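Local coordinates for 2,3-dimethylmalate lyase (Aspergillus niger, PDB 3FA4), which belongs to the phosphoenolpyruvate phosphomutase family of TIM-barrel enzymes, carries the name of a lyase and holds a magnesium ion, at residues 136-139 / 140-144; 143-146 / 147-151; 247-250 / 251-254. All coordinates share one frame; numbering follows the deposited sequence.

Interactions 1 and 2 are consecutive turns of helix 134-151 and share Ala143 and Ala144, while interaction 3 lies on helix 243-260, on the opposite side of the chain's centre and about 42 Å from interaction 1 between centres. Interaction 1 is the buried one: Tyr137, Arg140 and Ile141 turn their side chains inward. In interaction 2 Ala143, Ala144 and Ala147 line the covered face, while Gln146 and Arg150, on a more exposed side, are joined by water. Interaction 3 is partly buried and relies mostly on backbone bonds and aliphatic chains. All three meet neighbouring copies: the first two the second subunit, interaction 3 the third.

Interaction 1: residues 136-139 / 140-144; sequences TYVT and RIRAA
Tyr137 O is gripped twice: Ile141 N donates to it at 3.2 Å in a nearly straight bond, and Arg140 N reaches it from above the carbonyl plane, 67° out of it. This is one turn of helix 134-151, the helical arm of the beta-alpha-beta crossover that links strands 111-114 and 156-161 in the TIM barrel. The shortest backbone bond comes next along the chain, where Arg142 N meets Val138 O at 2.9 Å. By contrast, the bonds from Arg140 N to Thr136 O and from Ala143 N to Thr139 O are weak.

The apolar side of the turn is made by Tyr137 and Ile141. The tyrosine CG stands anti to the backbone N (chi1 173°), which carries the ring forward along the helix to Ile141; CD1 of Ile141 lies 4.0 Å from ring atom CE1 of Tyr137, and its CG1 sits over one face, offset toward the rim. Ala159 on strand 156-161 and Ala179 on helix 169-181 touch both residues, so this pair faces the interior layer between sheet and helices.

Arg140 departs in another direction. Its chain is extended from CG to NE and runs back past the preceding turn, with CG only 3.5 Å from Thr136 O. NH1 of the guanidinium bonds Gln117 O; the Arg140 side chain is about 11 Å from the bound magnesium ion.

Thr139, Arg142 and Ala143 instead meet residues 290-292 of the second subunit. Thr139 OG1 makes weak bonds to Asp135 O and to Ala290 O of that subunit. On this outer side the Arg142 chain bends at chi3 and brings the edge of its guanidinium to Val138 CG1, although the 3.0 Å modelled between that methyl and Arg142 NH2 is doubtful.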
loop_
_atom_site.group_PDB
_atom_site.type_symbol
_atom_site.label_atom_id
_atom_site.label_comp_id
_atom_site.label_asym_id
_atom_site.label_seq_id
_atom_site.Cartn_x
_atom_site.Cartn_y
_atom_site.Cartn_z
ATOM N N THR B 136 23.330 -20.917 0.624
ATOM C CA THR B 136 22.326 -19.921 0.335
ATOM C C THR B 136 21.374 -19.634 1.478
ATOM O O THR B 136 20.982 -18.482 1.631
ATOM C CB THR B 136 21.526 -20.282 -0.945
ATOM O OG1 THR B 136 22.428 -20.399 -2.077
ATOM C CG2 THR B 136 20.516 -19.165 -1.230
ATOM N N TYR B 137 20.982 -20.648 2.248
ATOM C CA TYR B 137 20.162 -20.479 3.464
ATOM C C TYR B 137 20.844 -19.649 4.559
ATOM O O TYR B 137 20.235 -18.785 5.184
ATOM C CB TYR B 137 19.812 -21.860 4.020
ATOM C CG TYR B 137 19.106 -21.891 5.379
ATOM C CD1 TYR B 137 17.945 -21.162 5.610
ATOM C CD2 TYR B 137 19.561 -22.714 6.384
ATOM C CE1 TYR B 137 17.313 -21.166 6.846
ATOM C CE2 TYR B 137 18.917 -22.768 7.624
ATOM C CZ TYR B 137 17.808 -21.987 7.855
ATOM O OH TYR B 137 17.149 -22.123 9.026
ATOM N N VAL B 138 22.111 -19.944 4.826
ATOM C CA VAL B 138 22.900 -19.249 5.866
ATOM C C VAL B 138 23.135 -17.841 5.393
ATOM O O VAL B 138 23.257 -16.931 6.184
ATOM C CB VAL B 138 24.309 -19.915 6.057
ATOM C CG1 VAL B 138 25.188 -19.119 7.015
ATOM C CG2 VAL B 138 24.172 -21.365 6.492
ATOM N N THR B 139 23.178 -17.665 4.080
ATOM C CA THR B 139 23.240 -16.330 3.501
ATOM C C THR B 139 22.054 -15.418 3.887
ATOM O O THR B 139 22.229 -14.222 4.008
ATOM C CB THR B 139 23.399 -16.472 2.009
ATOM O OG1 THR B 139 24.791 -16.577 1.725
ATOM C CG2 THR B 139 22.777 -15.356 1.241
ATOM N N ARG B 140 20.865 -15.990 4.075
ATOM C CA ARG B 140 19.675 -15.230 4.441
ATOM C C ARG B 140 19.759 -14.963 5.913
ATOM O O ARG B 140 19.508 -13.851 6.351
ATOM C CB ARG B 140 18.427 -16.017 4.137
ATOM C CG ARG B 140 18.335 -16.500 2.682
ATOM C CD ARG B 140 17.102 -17.389 2.533
ATOM N NE ARG B 140 16.775 -17.661 1.133
ATOM C CZ ARG B 140 15.985 -18.646 0.751
ATOM N NH1 ARG B 140 15.404 -19.426 1.693
ATOM N NH2 ARG B 140 15.721 -18.806 -0.548
ATOM N N ILE B 141 20.157 -15.980 6.675
ATOM C CA ILE B 141 20.448 -15.816 8.133
ATOM C C ILE B 141 21.422 -14.696 8.459
ATOM O O ILE B 141 21.077 -13.838 9.225
ATOM C CB ILE B 141 20.814 -17.139 8.846
ATOM C CG1 ILE B 141 19.747 -18.210 8.549
ATOM C CG2 ILE B 141 20.943 -16.923 10.354
ATOM C CD1 ILE B 141 18.294 -17.813 8.889
ATOM N N ARG B 142 22.583 -14.707 7.841
ATOM C CA ARG B 142 23.640 -13.729 8.041
ATOM C C ARG B 142 23.196 -12.320 7.721
ATOM O O ARG B 142 23.384 -11.461 8.480
ATOM C CB ARG B 142 24.913 -14.126 7.279
ATOM C CG ARG B 142 26.223 -13.536 7.807
ATOM C CD ARG B 142 27.503 -14.327 7.479
ATOM N NE ARG B 142 27.231 -15.677 7.069
ATOM C CZ ARG B 142 27.571 -16.215 5.907
ATOM N NH1 ARG B 142 28.253 -15.564 4.999
ATOM N NH2 ARG B 142 27.223 -17.438 5.648
ATOM N N ALA B 143 22.535 -12.141 6.604
ATOM C CA ALA B 143 22.006 -10.851 6.129
ATOM C C ALA B 143 20.965 -10.207 7.068
ATOM O O ALA B 143 20.889 -8.995 7.181
ATOM C CB ALA B 143 21.422 -11.018 4.715
ATOM N N ALA B 144 20.172 -11.043 7.721
ATOM C CA ALA B 144 19.194 -10.666 8.768
ATOM C C ALA B 144 19.890 -10.230 10.064
ATOM O O ALA B 144 19.644 -9.169 10.621
ATOM C CB ALA B 144 18.225 -11.876 9.046
#

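Interaction 2: residues 143-146 / 147-151; sequences AAVQ and ARQRI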
loop_
_atom_site.group_PDB
_atom_site.type_symbol
_atom_site.label_atom_id
_atom_site.label_comp_id
_atom_site.label_asym_id
_atom_site.label_seq_id
_atom_site.Cartn_x
_atom_site.Cartn_y
_atom_site.Cartn_z
ATOM N N ALA B 143 22.535 -12.141 6.604
ATOM C CA ALA B 143 22.006 -10.851 6.129
ATOM C C ALA B 143 20.965 -10.207 7.068
ATOM O O ALA B 143 20.889 -8.995 7.181
ATOM C CB ALA B 143 21.422 -11.018 4.715
ATOM N N ALA B 144 20.172 -11.043 7.721
ATOM C CA ALA B 144 19.194 -10.666 8.768
ATOM C C ALA B 144 19.890 -10.230 10.064
ATOM O O ALA B 144 19.644 -9.169 10.621
ATOM C CB ALA B 144 18.225 -11.876 9.046
ATOM N N VAL B 145 20.744 -11.082 10.567
ATOM C CA VAL B 145 21.581 -10.761 11.745
ATOM C C VAL B 145 22.403 -9.502 11.492
ATOM O O VAL B 145 22.467 -8.623 12.330
ATOM C CB VAL B 145 22.443 -12.000 12.127
ATOM C CG1 VAL B 145 23.340 -11.755 13.336
ATOM C CG2 VAL B 145 21.518 -13.234 12.299
ATOM N N GLN B 146 23.007 -9.365 10.330
ATOM C CA GLN B 146 23.798 -8.178 10.102
ATOM C C GLN B 146 22.948 -6.924 9.893
ATOM O O GLN B 146 23.348 -5.810 10.280
ATOM C CB GLN B 146 24.738 -8.380 8.930
ATOM C CG GLN B 146 25.807 -9.480 9.169
ATOM C CD GLN B 146 26.544 -9.807 7.878
ATOM O OE1 GLN B 146 26.112 -9.394 6.801
ATOM N NE2 GLN B 146 27.622 -10.548 7.973
ATOM N N ALA B 147 21.773 -7.100 9.311
ATOM C CA ALA B 147 20.848 -5.993 9.082
ATOM C C ALA B 147 20.366 -5.388 10.365
ATOM O O ALA B 147 20.382 -4.199 10.461
ATOM C CB ALA B 147 19.639 -6.443 8.220
ATOM N N ARG B 148 19.905 -6.201 11.324
ATOM C CA ARG B 148 19.371 -5.717 12.593
ATOM C C ARG B 148 20.495 -5.174 13.414
ATOM O O ARG B 148 20.333 -4.222 14.133
ATOM C CB ARG B 148 18.618 -6.820 13.354
ATOM C CG ARG B 148 19.526 -7.740 14.152
ATOM C CD ARG B 148 18.744 -8.858 14.899
ATOM N NE ARG B 148 19.655 -9.746 15.620
ATOM C CZ ARG B 148 20.188 -9.485 16.818
ATOM N NH1 ARG B 148 19.898 -8.363 17.451
ATOM N NH2 ARG B 148 21.000 -10.357 17.390
ATOM N N GLN B 149 21.656 -5.791 13.310
ATOM C CA GLN B 149 22.912 -5.228 13.860
ATOM C C GLN B 149 23.276 -3.788 13.370
ATOM O O GLN B 149 23.706 -2.928 14.136
ATOM C CB GLN B 149 24.080 -6.208 13.593
ATOM C CG GLN B 149 24.240 -7.297 14.740
ATOM C CD GLN B 149 25.217 -8.495 14.459
ATOM O OE1 GLN B 149 25.889 -8.603 13.409
ATOM N NE2 GLN B 149 25.263 -9.399 15.412
ATOM N N ARG B 150 23.132 -3.516 12.089
ATOM C CA ARG B 150 23.347 -2.186 11.554
ATOM C C ARG B 150 22.475 -1.139 12.206
ATOM O O ARG B 150 22.908 -0.055 12.484
ATOM C CB ARG B 150 23.070 -2.176 10.070
ATOM C CG ARG B 150 24.243 -2.244 9.180
ATOM C CD ARG B 150 23.816 -2.440 7.763
ATOM N NE ARG B 150 24.412 -3.624 7.196
ATOM C CZ ARG B 150 23.805 -4.506 6.439
ATOM N NH1 ARG B 150 22.555 -4.373 6.093
ATOM N NH2 ARG B 150 24.498 -5.519 5.996
ATOM N N ILE B 151 21.221 -1.473 12.424
ATOM C CA ILE B 151 20.225 -0.491 12.934
ATOM C C ILE B 151 19.951 -0.567 14.434
ATOM O O ILE B 151 19.099 0.177 14.927
ATOM C CB ILE B 151 18.914 -0.477 12.104
ATOM C CG1 ILE B 151 18.240 -1.866 12.144
ATOM C CG2 ILE B 151 19.228 0.052 10.682
ATOM C CD1 ILE B 151 16.777 -1.977 11.843
HETATM O O HOH W 1 22.280 -7.554 5.753
HETATM O O HOH W 2 24.929 -7.796 4.967
#
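Ala143 O takes the N-H of Ala147 at 3.0 Å, with the donor standing 45° out of the carbonyl plane, and it also accepts from a water, modelled rather close to Ala143 O at 2.5 Å. That water receives only a weak bond from Arg150 NH2, and so loosely links the side chain of Arg150 to the helix backbone almost two turns earlier. The setting is the later half of helix 134-151, an outer helix of the TIM barrel, and the carbonyls of Ala144, Val145 and Gln146 are met in the regular i to i+4 way. Arg148 N bonds Ala144 O at 3.1 Å, Gln149 N bonds Val145 O, and Arg150 N closes on Gln146 O at 2.9 Å.

A second water joins the side chains of Gln146 and Arg150. It donates to Gln146 OE1 at 2.7 Å and lies in plane at the edge of the Arg150 guanidinium, where its bond from NH2 is weak and suspiciously short. The other end of the Gln146 amide is used as well, since NE2 donates to Gln289 O of the second subunit. Arg150 bends at chi3, which brings its guanidinium back over the helix with Gln146 O 3.9 Å above one face.

Gln149 and Val145 lie side by side and point the same way; NE2 of Gln149 comes 3.7 Å from CG1 of Val145, a van der Waals touch of the amide end on the methyl. Arg148 takes the cramped rotamer with CG between its backbone N and carbonyl carbon (chi1 82°), and its NH1 bonds Ser153 O in the loop beyond the helix. Ala144 and Ala147 pack on Thr101 of helix 94-107.

Direct side-chain bonds play no part across this turn: water mediates between the polar ends of Gln146 and Arg150, so their link is probably adaptable, whereas the amide's grip on the second subunit is direct.

Interaction 3: residues 247-250 / 251-254; sequences VAAM and REAM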
loop_
_atom_site.group_PDB
_atom_site.type_symbol
_atom_site.label_atom_id
_atom_site.label_comp_id
_atom_site.label_asym_id
_atom_site.label_seq_id
_atom_site.Cartn_x
_atom_site.Cartn_y
_atom_site.Cartn_z
ATOM N N VAL B 247 -13.418 -20.210 10.476
ATOM C CA VAL B 247 -13.931 -20.725 9.223
ATOM C C VAL B 247 -15.154 -21.594 9.491
ATOM O O VAL B 247 -16.167 -21.425 8.783
ATOM C CB VAL B 247 -12.846 -21.466 8.371
ATOM C CG1 VAL B 247 -13.326 -21.707 6.994
ATOM C CG2 VAL B 247 -11.661 -20.601 8.195
ATOM N N ALA B 248 -15.090 -22.498 10.496
ATOM C CA ALA B 248 -16.256 -23.346 10.880
ATOM C C ALA B 248 -17.444 -22.499 11.260
ATOM O O ALA B 248 -18.555 -22.787 10.805
ATOM C CB ALA B 248 -15.945 -24.332 12.030
ATOM N N ALA B 249 -17.242 -21.480 12.092
ATOM C CA ALA B 249 -18.395 -20.669 12.502
ATOM C C ALA B 249 -18.981 -19.811 11.378
ATOM O O ALA B 249 -20.204 -19.598 11.324
ATOM C CB ALA B 249 -18.074 -19.810 13.717
ATOM N N MET B 250 -18.131 -19.308 10.483
ATOM C CA MET B 250 -18.625 -18.496 9.378
ATOM C C MET B 250 -19.404 -19.366 8.419
ATOM O O MET B 250 -20.353 -18.887 7.788
ATOM C CB MET B 250 -17.512 -17.774 8.631
ATOM C CG MET B 250 -16.714 -16.811 9.490
ATOM S SD MET B 250 -15.773 -15.553 8.593
ATOM C CE MET B 250 -14.276 -16.396 8.209
ATOM N N ARG B 251 -18.988 -20.632 8.277
ATOM C CA ARG B 251 -19.697 -21.527 7.376
ATOM C C ARG B 251 -21.062 -21.893 7.923
ATOM O O ARG B 251 -22.037 -21.776 7.162
ATOM C CB ARG B 251 -18.882 -22.775 6.948
ATOM C CG ARG B 251 -17.548 -22.403 6.277
ATOM C CD ARG B 251 -16.925 -23.555 5.412
ATOM N NE ARG B 251 -17.407 -24.895 5.778
ATOM C CZ ARG B 251 -17.139 -26.011 5.085
ATOM N NH1 ARG B 251 -16.383 -25.947 3.982
ATOM N NH2 ARG B 251 -17.662 -27.191 5.456
ATOM N N GLU B 252 -21.145 -22.321 9.203
ATOM C CA GLU B 252 -22.464 -22.618 9.789
ATOM C C GLU B 252 -23.352 -21.388 10.024
ATOM O O GLU B 252 -24.565 -21.478 9.903
ATOM C CB GLU B 252 -22.438 -23.582 10.978
ATOM C CG GLU B 252 -21.390 -23.297 12.013
ATOM C CD GLU B 252 -21.908 -23.473 13.491
ATOM O OE1 GLU B 252 -22.934 -24.223 13.714
ATOM O OE2 GLU B 252 -21.304 -22.826 14.425
ATOM N N ALA B 253 -22.761 -20.221 10.246
ATOM C CA ALA B 253 -23.533 -18.950 10.155
ATOM C C ALA B 253 -24.088 -18.610 8.776
ATOM O O ALA B 253 -25.215 -18.111 8.677
ATOM C CB ALA B 253 -22.740 -17.821 10.646
ATOM N N MET B 254 -23.299 -18.839 7.718
ATOM C CA MET B 254 -23.734 -18.482 6.342
ATOM C C MET B 254 -24.889 -19.317 5.902
ATOM O O MET B 254 -25.826 -18.822 5.317
ATOM C CB MET B 254 -22.623 -18.640 5.310
ATOM C CG MET B 254 -21.552 -17.546 5.290
ATOM S SD MET B 254 -22.122 -15.898 4.947
ATOM C CE MET B 254 -22.799 -15.488 6.529
#
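Met254 folds back onto the turn before it: its CG lies 3.1 Å from Met250 O, and its backbone N bonds the same oxygen at 2.9 Å, standing 37° out of the carbonyl plane. The first torsion of Met254 (chi1 -76°) sets CG beside its own backbone N, and that is what brings both atoms to one carbonyl. Backbone packing is just as close one residue earlier, where Ala253 N meets Ala249 O at 2.8 Å and the alanine methyl leans on that oxygen too. Met250 and Met254 both belong to the buried side, as does Val247.

Helix 243-260, to which this turn belongs, follows the last strand of the TIM barrel, 235-238, yet it reaches out to the third subunit. Arg251 packs on Val33 of that subunit, Ala253 on its Pro245, and Ala249 on its own counterpart, Ala249 of the third subunit. This is consistent with the helix swapping known in this superfamily, in which the eighth barrel helix is exchanged between partner subunits.

The solvent side is made by Arg251 and Glu252. Their CG atoms press on carbonyl oxygens of the preceding turn, but side chain meets side chain only loosely and the polar ends extend beyond. Arg251 brings its CG to 3.0 Å from Val247 O, yet against the valine side chain it comes no nearer than 4.3 Å, from CG to Val247 CG1. Glu252 places CG between its backbone N and carbonyl carbon (chi1 46°), close against Ala248 O, which receives its N-H in a nearly straight bond. From there the carboxylate runs along Ala249, with OE2 only loosely beside the alanine, while the guanidinium of Arg251 heads back toward the start of the helix, away from the carboxylate of Glu252.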